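Local coordinates for ESX secretion system protein EccC (Thermomonospora curvata, PDB 4NH0) that forms part of the ESX (type VII) secretion system, which exports proteins such as EsxA and EsxB, has weak intrinsic ATPase activity and might act as the translocase subunit, at residues S318-L326 against F518-P526; S1079-L1087 against S1106-L1114. All coordinates share one frame; numbering follows the deposited sequence.

In the fold
From the N terminus, helix 317-329 comes early in the first FtsK domain, and the chain then runs through most of that domain's sheet before strand 518-520 and the loop after it return to the helix. Contact 1 thus closes a long loop, with 191 residues between its segments, and ties the helix of the P-loop to strand 518-520, the last strand of the same sheet along the chain, and the loop after it. The second FtsK domain follows. In the third, contact 2 closes a short loop of 18 residues, tying together the loops that follow strands 1072-1078 and 1102-1104. The two contacts stand in series, with centres about 93 Å apart on opposite sides of the chain's centre.

Contact 1. Residues S318-L326 against F518-P526; sequences SELLRTLVL and FKAAYVSGP. With SO4 (sulfate ion), chain C.
The carboxylate of Glu-319 is held at its oxygen rim by the loop: Ser-524 OG donates to the syn lone pair of Glu-319 OE1 (2.9 Å), while Val-523 N meets Glu-319 OE2 almost end-on to its C-O bond (3.1 Å, 171° at the hydrogen). Val-523 CG2 lies near OE2 as well. With CG anti to the backbone N (chi1 -176°) and a bend at chi2, Glu-319 carries its acid across to these donors. The guanidinium of Arg-322 meets Ser-524 OG only obliquely; its NH1 bonds to Thr-349 O, and Phe-576 makes a cation-pi contact with it. Thr-323 OG1 turns back to Glu-319 O (2.8 Å), an oxygen that also accepts the helical bond from Thr-323 N, reached from the opposite face. Apolar contacts flank the polar centre, Leu-320 CD1 on Ala-520 CB (3.9 Å) and Leu-326 CD2 on Val-523 CG1 (3.8 Å). Ser-318 N binds a sulfate also held by Gly-314 N and Lys-317 N, consistent with a phosphate site. The arrangement is that of the helix following a predicted Walker A P-loop, packed against the end of strand 518-520, an antiparallel strand of the first FtsK domain's sheet, and the loop that follows it.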
ATOM      1  N   SER A 318       5.070  46.972   2.176  1.00 76.97           N
ATOM      2  CA  SER A 318       4.073  46.097   2.773  1.00 79.81           C
ATOM      3  C   SER A 318       2.774  46.848   3.040  1.00 78.28           C
ATOM      4  O   SER A 318       1.687  46.341   2.768  1.00 75.81           O
ATOM      5  CB  SER A 318       4.607  45.489   4.071  1.00 87.86           C
ATOM      6  OG  SER A 318       3.663  44.602   4.646  1.00 95.16           O
ATOM      7  N   GLU A 319       2.894  48.063   3.564  1.00 79.66           N
ATOM      8  CA  GLU A 319       1.726  48.862   3.918  1.00 74.41           C
ATOM      9  C   GLU A 319       0.986  49.362   2.682  1.00 69.77           C
ATOM     10  O   GLU A 319      -0.234  49.518   2.702  1.00 77.01           O
ATOM     11  CB  GLU A 319       2.137  50.045   4.798  1.00 77.23           C
ATOM     12  CG  GLU A 319       0.973  50.883   5.300  1.00 76.71           C
ATOM     13  CD  GLU A 319       0.080  50.129   6.268  1.00 85.73           C
ATOM     14  OE1 GLU A 319       0.540  49.124   6.850  1.00 92.59           O
ATOM     15  OE2 GLU A 319      -1.084  50.541   6.447  1.00 82.46           O
ATOM     16  N   LEU A 320       1.728  49.612   1.609  1.00 66.03           N
ATOM     17  CA  LEU A 320       1.124  50.063   0.361  1.00 60.07           C
ATOM     18  C   LEU A 320       0.244  48.977  -0.244  1.00 65.59           C
ATOM     19  O   LEU A 320      -0.862  49.249  -0.708  1.00 66.32           O
ATOM     20  CB  LEU A 320       2.200  50.481  -0.642  1.00 61.68           C
ATOM     21  CG  LEU A 320       1.677  50.888  -2.021  1.00 45.66           C
ATOM     22  CD1 LEU A 320       0.701  52.044  -1.896  1.00 47.11           C
ATOM     23  CD2 LEU A 320       2.819  51.249  -2.955  1.00 46.95           C
ATOM     24  N   LEU A 321       0.745  47.746  -0.236  1.00 62.29           N
ATOM     25  CA  LEU A 321       0.016  46.615  -0.795  1.00 58.57           C
ATOM     26  C   LEU A 321      -1.270  46.343  -0.026  1.00 62.78           C
ATOM     27  O   LEU A 321      -2.278  45.951  -0.609  1.00 56.81           O
ATOM     28  CB  LEU A 321       0.899  45.366  -0.807  1.00 55.96           C
ATOM     29  CG  LEU A 321       2.133  45.440  -1.707  1.00 48.29           C
ATOM     30  CD1 LEU A 321       2.978  44.185  -1.574  1.00 61.31           C
ATOM     31  CD2 LEU A 321       1.724  45.663  -3.152  1.00 45.42           C
ATOM     32  N   ARG A 322      -1.231  46.552   1.286  1.00 61.81           N
ATOM     33  CA  ARG A 322      -2.416  46.395   2.119  1.00 64.27           C
ATOM     34  C   ARG A 322      -3.452  47.452   1.769  1.00 65.49           C
ATOM     35  O   ARG A 322      -4.641  47.160   1.658  1.00 65.25           O
ATOM     36  CB  ARG A 322      -2.053  46.490   3.600  1.00 67.04           C
ATOM     37  CG  ARG A 322      -1.109  45.408   4.078  1.00 82.12           C
ATOM     38  CD  ARG A 322      -0.699  45.632   5.523  1.00 90.45           C
ATOM     39  NE  ARG A 322      -1.845  45.630   6.426  1.00 90.13           N
ATOM     40  CZ  ARG A 322      -2.315  44.546   7.034  1.00 87.97           C
ATOM     41  NH1 ARG A 322      -1.739  43.369   6.837  1.00 94.01           N
ATOM     42  NH2 ARG A 322      -3.362  44.639   7.841  1.00 83.96           N
ATOM     43  N   THR A 323      -2.985  48.682   1.595  1.00 65.46           N
ATOM     44  CA  THR A 323      -3.861  49.807   1.297  1.00 69.92           C
ATOM     45  C   THR A 323      -4.542  49.640  -0.056  1.00 68.46           C
ATOM     46  O   THR A 323      -5.732  49.915  -0.195  1.00 64.83           O
ATOM     47  CB  THR A 323      -3.085  51.135   1.315  1.00 72.28           C
ATOM     48  OG1 THR A 323      -2.368  51.253   2.549  1.00 78.62           O
ATOM     49  CG2 THR A 323      -4.034  52.310   1.171  1.00 77.15           C
ATOM     50  N   LEU A 324      -3.786  49.186  -1.049  1.00 55.44           N
ATOM     51  CA  LEU A 324      -4.322  49.000  -2.392  1.00 49.33           C
ATOM     52  C   LEU A 324      -5.406  47.931  -2.421  1.00 63.33           C
ATOM     53  O   LEU A 324      -6.469  48.131  -3.004  1.00 66.26           O
ATOM     54  CB  LEU A 324      -3.207  48.634  -3.371  1.00 41.76           C
ATOM     55  CG  LEU A 324      -3.665  48.365  -4.805  1.00 47.79           C
ATOM     56  CD1 LEU A 324      -4.409  49.565  -5.361  1.00 43.86           C
ATOM     57  CD2 LEU A 324      -2.488  48.007  -5.694  1.00 39.96           C
ATOM     58  N   VAL A 325      -5.129  46.795  -1.790  1.00 63.73           N
ATOM     59  CA  VAL A 325      -6.076  45.688  -1.753  1.00 60.68           C
ATOM     60  C   VAL A 325      -7.341  46.058  -0.983  1.00 62.05           C
ATOM     61  O   VAL A 325      -8.454  45.847  -1.465  1.00 57.23           O
ATOM     62  CB  VAL A 325      -5.446  44.434  -1.119  1.00 65.64           C
ATOM     63  CG1 VAL A 325      -6.503  43.374  -0.864  1.00 79.06           C
ATOM     64  CG2 VAL A 325      -4.346  43.888  -2.013  1.00 55.03           C
ATOM     65  N   LEU A 326      -7.165  46.617   0.209  1.00 60.60           N
ATOM     66  CA  LEU A 326      -8.293  46.977   1.060  1.00 62.47           C
ATOM     67  C   LEU A 326      -9.183  48.026   0.403  1.00 68.58           C
ATOM     68  O   LEU A 326     -10.404  47.992   0.550  1.00 69.52           O
ATOM     69  CB  LEU A 326      -7.800  47.484   2.416  1.00 55.47           C
ATOM     70  CG  LEU A 326      -8.889  47.784   3.447  1.00 61.75           C
ATOM     71  CD1 LEU A 326      -9.706  46.537   3.724  1.00 55.74           C
ATOM     72  CD2 LEU A 326      -8.285  48.326   4.732  1.00 76.57           C
ATOM     73  N   PHE A 518       4.090  60.915  -4.743  1.00 72.45           N
ATOM     74  CA  PHE A 518       2.935  60.887  -3.864  1.00 64.66           C
ATOM     75  C   PHE A 518       3.324  60.438  -2.470  1.00 64.94           C
ATOM     76  O   PHE A 518       4.495  60.186  -2.188  1.00 67.67           O
ATOM     77  CB  PHE A 518       1.858  59.957  -4.419  1.00 65.57           C
ATOM     78  CG  PHE A 518       2.253  58.506  -4.425  1.00 76.65           C
ATOM     79  CD1 PHE A 518       1.868  57.663  -3.396  1.00 72.08           C
ATOM     80  CD2 PHE A 518       3.010  57.986  -5.461  1.00 65.07           C
ATOM     81  CE1 PHE A 518       2.231  56.333  -3.400  1.00 57.47           C
ATOM     82  CE2 PHE A 518       3.374  56.656  -5.471  1.00 58.09           C
ATOM     83  CZ  PHE A 518       2.984  55.828  -4.439  1.00 71.72           C
ATOM     84  N   LYS A 519       2.327  60.333  -1.603  1.00 59.48           N
ATOM     85  CA  LYS A 519       2.537  59.760  -0.288  1.00 72.29           C
ATOM     86  C   LYS A 519       1.364  58.863   0.075  1.00 81.42           C
ATOM     87  O   LYS A 519       0.231  59.325   0.200  1.00 73.51           O
ATOM     88  CB  LYS A 519       2.727  60.851   0.758  1.00 70.21           C
ATOM     89  CG  LYS A 519       3.427  60.326   1.976  1.00 89.99           C
ATOM     90  CD  LYS A 519       3.850  61.407   2.931  1.00115.64           C
ATOM     91  CE  LYS A 519       4.654  60.771   4.037  1.00115.30           C
ATOM     92  NZ  LYS A 519       4.074  59.446   4.381  1.00112.12           N
ATOM     93  N   ALA A 520       1.647  57.576   0.240  1.00 70.62           N
ATOM     94  CA  ALA A 520       0.605  56.576   0.439  1.00 68.52           C
ATOM     95  C   ALA A 520      -0.176  56.787   1.730  1.00 68.94           C
ATOM     96  O   ALA A 520       0.365  57.255   2.730  1.00 79.27           O
ATOM     97  CB  ALA A 520       1.211  55.183   0.420  1.00 72.92           C
ATOM     98  N   ALA A 521      -1.457  56.439   1.691  1.00 67.92           N
ATOM     99  CA  ALA A 521      -2.297  56.466   2.878  1.00 71.86           C
ATOM    100  C   ALA A 521      -2.044  55.218   3.709  1.00 81.88           C
ATOM    101  O   ALA A 521      -1.412  54.273   3.238  1.00 84.41           O
ATOM    102  CB  ALA A 521      -3.763  56.565   2.493  1.00 72.35           C
ATOM    103  N   TYR A 522      -2.532  55.210   4.944  1.00 87.33           N
ATOM    104  CA  TYR A 522      -2.345  54.056   5.814  1.00 89.15           C
ATOM    105  C   TYR A 522      -3.680  53.460   6.243  1.00 85.42           C
ATOM    106  O   TYR A 522      -4.714  54.124   6.194  1.00 83.45           O
ATOM    107  CB  TYR A 522      -1.515  54.433   7.043  1.00100.33           C
ATOM    108  CG  TYR A 522      -2.155  55.462   7.950  1.00119.08           C
ATOM    109  CD1 TYR A 522      -2.972  55.075   9.005  1.00115.10           C
ATOM    110  CD2 TYR A 522      -1.931  56.819   7.759  1.00130.27           C
ATOM    111  CE1 TYR A 522      -3.554  56.009   9.837  1.00111.46           C
ATOM    112  CE2 TYR A 522      -2.510  57.762   8.588  1.00137.52           C
ATOM    113  CZ  TYR A 522      -3.319  57.351   9.625  1.00124.39           C
ATOM    114  OH  TYR A 522      -3.898  58.285  10.454  1.00122.30           O
ATOM    115  N   VAL A 523      -3.645  52.198   6.660  1.00 95.64           N
ATOM    116  CA  VAL A 523      -4.840  51.497   7.110  1.00 91.65           C
ATOM    117  C   VAL A 523      -4.577  50.763   8.419  1.00 91.93           C
ATOM    118  O   VAL A 523      -5.486  50.183   9.012  1.00 91.80           O
ATOM    119  CB  VAL A 523      -5.333  50.486   6.057  1.00 84.44           C
ATOM    120  CG1 VAL A 523      -5.863  51.208   4.831  1.00 72.94           C
ATOM    121  CG2 VAL A 523      -4.216  49.529   5.678  1.00 81.87           C
ATOM    122  N   SER A 524      -3.325  50.797   8.866  1.00 88.89           N
ATOM    123  CA  SER A 524      -2.919  50.077  10.067  1.00 95.72           C
ATOM    124  C   SER A 524      -2.895  50.984  11.293  1.00 97.06           C
ATOM    125  O   SER A 524      -2.179  50.716  12.258  1.00 94.63           O
ATOM    126  CB  SER A 524      -1.545  49.439   9.862  1.00 96.18           C
ATOM    127  OG  SER A 524      -1.555  48.557   8.754  1.00 86.45           O
ATOM    128  N   GLY A 525      -3.681  52.054  11.251  1.00100.86           N
ATOM    129  CA  GLY A 525      -3.765  52.979  12.366  1.00102.10           C
ATOM    130  C   GLY A 525      -5.190  53.154  12.852  1.00117.38           C
ATOM    131  O   GLY A 525      -6.112  52.559  12.300  1.00127.62           O
ATOM    132  N   PRO A 526      -5.377  53.965  13.904  1.00110.58           N
ATOM    133  CA  PRO A 526      -6.703  54.296  14.432  1.00108.21           C
ATOM    134  C   PRO A 526      -7.254  55.570  13.800  1.00115.08           C
ATOM    135  O   PRO A 526      -6.597  56.146  12.935  1.00121.22           O
ATOM    136  CB  PRO A 526      -6.430  54.498  15.917  1.00113.98           C
ATOM    137  CG  PRO A 526      -5.056  55.099  15.935  1.00112.95           C
ATOM    138  CD  PRO A 526      -4.304  54.510  14.755  1.00101.47           C
TER
HETATM  139  S   SO4 C1401       8.517  47.714   3.934  1.00 91.48           S
HETATM  140  O1  SO4 C1401       9.343  47.902   5.122  1.00 91.39           O
HETATM  141  O2  SO4 C1401       8.878  46.460   3.284  1.00 93.72           O
HETATM  142  O3  SO4 C1401       7.114  47.678   4.327  1.00 72.82           O
HETATM  143  O4  SO4 C1401       8.736  48.821   3.009  1.00 86.91           O

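Contact 2. Residues S1079-L1087 against S1106-L1114; sequences SMGGAGRAL and SGNKDEGIL
A type II beta turn from Met-1080 to Ala-1083, in the loop after strand 1072-1078 of the third FtsK domain, and the residue just past it each give one backbone N-H, of Gly-1082 and of Gly-1084, to the carboxylate of Glu-1111 from the loop after strand 1102-1104. Gly-1082 N donates to Glu-1111 OE2 (2.7 Å), approaching from above the carboxylate plane, 43° out of it. The other oxygen, Glu-1111 OE1, takes Gly-1084 N on its anti side (2.9 Å, 160° at the hydrogen). One acid therefore bridges the turn and the start of the helically coiled residues after it. Glu-1111 CG stands anti to its own carbonyl carbon (chi1 -57°), and the bend of the chain at chi2 brings the carboxylate round to the amides. With alanine in place of this glutamate, the amides of Gly-1082 and Gly-1084 would probably lose their shared acceptor, and the turn its polar tie to the opposite loop.

Both loops leave strands that pair in parallel with strand 944-947, which runs into the P-loop of this domain, an arrangement in keeping with the P-loop NTPase fold. Ser-1106 OG bonds to Asp-949, and the side chain of Ser-1106 is about 4 Å from that of Cys-952 in the ATP site. Met-1080 spans the opposing loop: its CG lies on Gly-1107 CA (3.7 Å), while its methyl CE reaches Leu-1114 CD1 (3.6 Å) and also packs against the CG of Glu-1111. Backbones come close at Gly-1084, which leaves no room for a side chain beside Glu-1111 O. Leu-1087 crosses Leu-1114 at about a right angle, Leu-1087 CD1 meeting Leu-1114 CD2 (3.7 Å). Ala-1083 and Leu-1114 also both touch Phe-947 on strand 944-947.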
ATOM      1  N   SER A1079      17.590 -44.336  16.944  1.00 73.74           N
ATOM      2  CA  SER A1079      17.716 -43.066  17.644  1.00 73.30           C
ATOM      3  C   SER A1079      18.519 -42.068  16.822  1.00 76.45           C
ATOM      4  O   SER A1079      19.101 -42.415  15.795  1.00 67.66           O
ATOM      5  CB  SER A1079      18.371 -43.263  19.011  1.00 85.70           C
ATOM      6  OG  SER A1079      18.492 -42.030  19.698  1.00 95.75           O
ATOM      7  N   MET A1080      18.556 -40.825  17.287  1.00 76.81           N
ATOM      8  CA  MET A1080      19.203 -39.755  16.543  1.00 72.41           C
ATOM      9  C   MET A1080      20.712 -39.725  16.764  1.00 87.94           C
ATOM     10  O   MET A1080      21.473 -39.383  15.859  1.00 87.48           O
ATOM     11  CB  MET A1080      18.596 -38.408  16.928  1.00 85.72           C
ATOM     12  CG  MET A1080      18.981 -37.288  15.997  1.00 97.86           C
ATOM     13  SD  MET A1080      18.563 -37.696  14.297  1.00 74.12           S
ATOM     14  CE  MET A1080      19.570 -36.504  13.433  1.00 87.04           C
ATOM     15  N   GLY A1081      21.137 -40.087  17.969  1.00 94.80           N
ATOM     16  CA  GLY A1081      22.540 -40.027  18.342  1.00 86.04           C
ATOM     17  C   GLY A1081      23.454 -40.891  17.497  1.00 67.63           C
ATOM     18  O   GLY A1081      23.300 -42.109  17.441  1.00 73.18           O
ATOM     19  N   GLY A1082      24.413 -40.250  16.835  1.00 79.48           N
ATOM     20  CA  GLY A1082      25.394 -40.956  16.033  1.00 94.58           C
ATOM     21  C   GLY A1082      24.803 -41.635  14.814  1.00 81.25           C
ATOM     22  O   GLY A1082      25.405 -42.550  14.252  1.00 89.27           O
ATOM     23  N   ALA A1083      23.621 -41.188  14.405  1.00 73.46           N
ATOM     24  CA  ALA A1083      22.948 -41.760  13.247  1.00 73.51           C
ATOM     25  C   ALA A1083      23.721 -41.476  11.966  1.00 81.26           C
ATOM     26  O   ALA A1083      23.806 -42.328  11.085  1.00 78.61           O
ATOM     27  CB  ALA A1083      21.532 -41.224  13.140  1.00 74.30           C
ATOM     28  N   GLY A1084      24.287 -40.276  11.875  1.00 77.52           N
ATOM     29  CA  GLY A1084      25.026 -39.856  10.697  1.00 66.15           C
ATOM     30  C   GLY A1084      26.183 -40.771  10.349  1.00 79.99           C
ATOM     31  O   GLY A1084      26.454 -41.024   9.176  1.00 68.28           O
ATOM     32  N   ARG A1085      26.866 -41.269  11.374  1.00 84.18           N
ATOM     33  CA  ARG A1085      27.993 -42.169  11.175  1.00 83.93           C
ATOM     34  C   ARG A1085      27.503 -43.600  10.987  1.00 78.23           C
ATOM     35  O   ARG A1085      28.237 -44.463  10.508  1.00 78.67           O
ATOM     36  CB  ARG A1085      28.959 -42.080  12.359  1.00 90.61           C
ATOM     37  CG  ARG A1085      30.327 -42.698  12.113  1.00 91.26           C
ATOM     38  CD  ARG A1085      31.250 -42.442  13.294  1.00107.04           C
ATOM     39  NE  ARG A1085      32.418 -43.318  13.290  1.00117.64           N
ATOM     40  CZ  ARG A1085      33.635 -42.940  12.912  1.00132.46           C
ATOM     41  NH1 ARG A1085      33.849 -41.697  12.508  1.00125.58           N
ATOM     42  NH2 ARG A1085      34.638 -43.805  12.944  1.00136.32           N
ATOM     43  N   ALA A1086      26.250 -43.842  11.362  1.00 81.09           N
ATOM     44  CA  ALA A1086      25.644 -45.161  11.209  1.00 80.06           C
ATOM     45  C   ALA A1086      25.157 -45.379   9.781  1.00 74.85           C
ATOM     46  O   ALA A1086      24.712 -46.469   9.427  1.00 68.10           O
ATOM     47  CB  ALA A1086      24.497 -45.334  12.191  1.00 77.98           C
ATOM     48  N   LEU A1087      25.252 -44.334   8.963  1.00 76.68           N
ATOM     49  CA  LEU A1087      24.863 -44.406   7.558  1.00 64.20           C
ATOM     50  C   LEU A1087      25.796 -45.303   6.752  1.00 69.63           C
ATOM     51  O   LEU A1087      25.523 -45.608   5.592  1.00 62.87           O
ATOM     52  CB  LEU A1087      24.840 -43.005   6.942  1.00 62.44           C
ATOM     53  CG  LEU A1087      23.490 -42.302   6.793  1.00 54.07           C
ATOM     54  CD1 LEU A1087      22.744 -42.269   8.111  1.00 66.47           C
ATOM     55  CD2 LEU A1087      23.677 -40.893   6.253  1.00 65.13           C
ATOM     56  N   SER A1106      12.431 -35.560  14.578  1.00 68.75           N
ATOM     57  CA  SER A1106      13.138 -34.562  15.369  1.00 65.14           C
ATOM     58  C   SER A1106      14.578 -34.980  15.632  1.00 77.04           C
ATOM     59  O   SER A1106      14.854 -36.145  15.915  1.00 79.80           O
ATOM     60  CB  SER A1106      12.413 -34.319  16.693  1.00 72.78           C
ATOM     61  OG  SER A1106      13.079 -33.341  17.471  1.00 81.01           O
ATOM     62  N   GLY A1107      15.493 -34.023  15.535  1.00 83.17           N
ATOM     63  CA  GLY A1107      16.897 -34.287  15.784  1.00 79.87           C
ATOM     64  C   GLY A1107      17.730 -33.023  15.786  1.00 81.77           C
ATOM     65  O   GLY A1107      17.230 -31.940  16.084  1.00 97.98           O
ATOM     66  N   ASN A1108      19.010 -33.162  15.463  1.00 84.60           N
ATOM     67  CA  ASN A1108      19.888 -32.009  15.339  1.00 91.60           C
ATOM     68  C   ASN A1108      20.754 -32.105  14.090  1.00 93.73           C
ATOM     69  O   ASN A1108      20.886 -33.168  13.486  1.00 97.19           O
ATOM     70  CB  ASN A1108      20.761 -31.855  16.584  1.00 95.99           C
ATOM     71  CG  ASN A1108      21.650 -33.053  16.824  1.00101.61           C
ATOM     72  OD1 ASN A1108      21.324 -34.173  16.431  1.00111.69           O
ATOM     73  ND2 ASN A1108      22.782 -32.825  17.480  1.00100.85           N
ATOM     74  N   LYS A1109      21.346 -30.977  13.720  1.00 79.56           N
ATOM     75  CA  LYS A1109      22.032 -30.819  12.445  1.00 83.92           C
ATOM     76  C   LYS A1109      23.459 -31.342  12.522  1.00 86.11           C
ATOM     77  O   LYS A1109      24.149 -31.447  11.506  1.00 84.09           O
ATOM     78  CB  LYS A1109      22.033 -29.345  11.997  1.00 84.73           C
ATOM     79  CG  LYS A1109      20.713 -28.566  12.180  1.00104.92           C
ATOM     80  CD  LYS A1109      20.375 -28.230  13.636  1.00109.05           C
ATOM     81  CE  LYS A1109      19.228 -27.243  13.753  1.00104.32           C
ATOM     82  NZ  LYS A1109      18.645 -27.281  15.126  1.00 98.75           N
ATOM     83  N   ASP A1110      23.889 -31.674  13.735  1.00 97.27           N
ATOM     84  CA  ASP A1110      25.222 -32.214  13.967  1.00 92.17           C
ATOM     85  C   ASP A1110      25.416 -33.539  13.239  1.00 80.16           C
ATOM     86  O   ASP A1110      26.537 -33.910  12.891  1.00 87.26           O
ATOM     87  CB  ASP A1110      25.468 -32.404  15.464  1.00 97.63           C
ATOM     88  CG  ASP A1110      25.603 -31.089  16.207  1.00117.30           C
ATOM     89  OD1 ASP A1110      25.822 -30.050  15.550  1.00127.45           O
ATOM     90  OD2 ASP A1110      25.494 -31.098  17.452  1.00117.08           O
ATOM     91  N   GLU A1111      24.317 -34.250  13.015  1.00 81.84           N
ATOM     92  CA  GLU A1111      24.365 -35.554  12.369  1.00 74.02           C
ATOM     93  C   GLU A1111      24.368 -35.426  10.850  1.00 76.29           C
ATOM     94  O   GLU A1111      24.533 -36.416  10.138  1.00 68.94           O
ATOM     95  CB  GLU A1111      23.187 -36.414  12.823  1.00 69.85           C
ATOM     96  CG  GLU A1111      23.110 -36.617  14.327  1.00 82.32           C
ATOM     97  CD  GLU A1111      24.134 -37.608  14.838  1.00 85.13           C
ATOM     98  OE1 GLU A1111      24.701 -38.357  14.015  1.00 81.19           O
ATOM     99  OE2 GLU A1111      24.372 -37.640  16.063  1.00 87.77           O
ATOM    100  N   GLY A1112      24.181 -34.206  10.359  1.00 82.56           N
ATOM    101  CA  GLY A1112      24.187 -33.950   8.929  1.00 81.34           C
ATOM    102  C   GLY A1112      23.009 -34.580   8.211  1.00 76.88           C
ATOM    103  O   GLY A1112      22.090 -35.091   8.846  1.00 80.39           O
ATOM    104  N   ILE A1113      23.040 -34.542   6.882  1.00 66.32           N
ATOM    105  CA  ILE A1113      21.971 -35.118   6.076  1.00 64.89           C
ATOM    106  C   ILE A1113      21.896 -36.628   6.250  1.00 69.25           C
ATOM    107  O   ILE A1113      22.850 -37.346   5.958  1.00 58.93           O
ATOM    108  CB  ILE A1113      22.152 -34.797   4.580  1.00 58.88           C
ATOM    109  CG1 ILE A1113      21.867 -33.319   4.315  1.00 69.02           C
ATOM    110  CG2 ILE A1113      21.230 -35.657   3.734  1.00 61.80           C
ATOM    111  CD1 ILE A1113      21.932 -32.938   2.851  1.00 82.13           C
ATOM    112  N   LEU A1114      20.754 -37.102   6.737  1.00 67.74           N
ATOM    113  CA  LEU A1114      20.515 -38.531   6.873  1.00 59.56           C
ATOM    114  C   LEU A1114      19.805 -39.058   5.637  1.00 66.06           C
ATOM    115  O   LEU A1114      20.312 -39.934   4.940  1.00 61.83           O
ATOM    116  CB  LEU A1114      19.689 -38.823   8.124  1.00 51.44           C
ATOM    117  CG  LEU A1114      20.321 -38.406   9.451  1.00 47.74           C
ATOM    118  CD1 LEU A1114      19.432 -38.802  10.612  1.00 54.42           C
ATOM    119  CD2 LEU A1114      21.692 -39.027   9.592  1.00 60.19           C
TER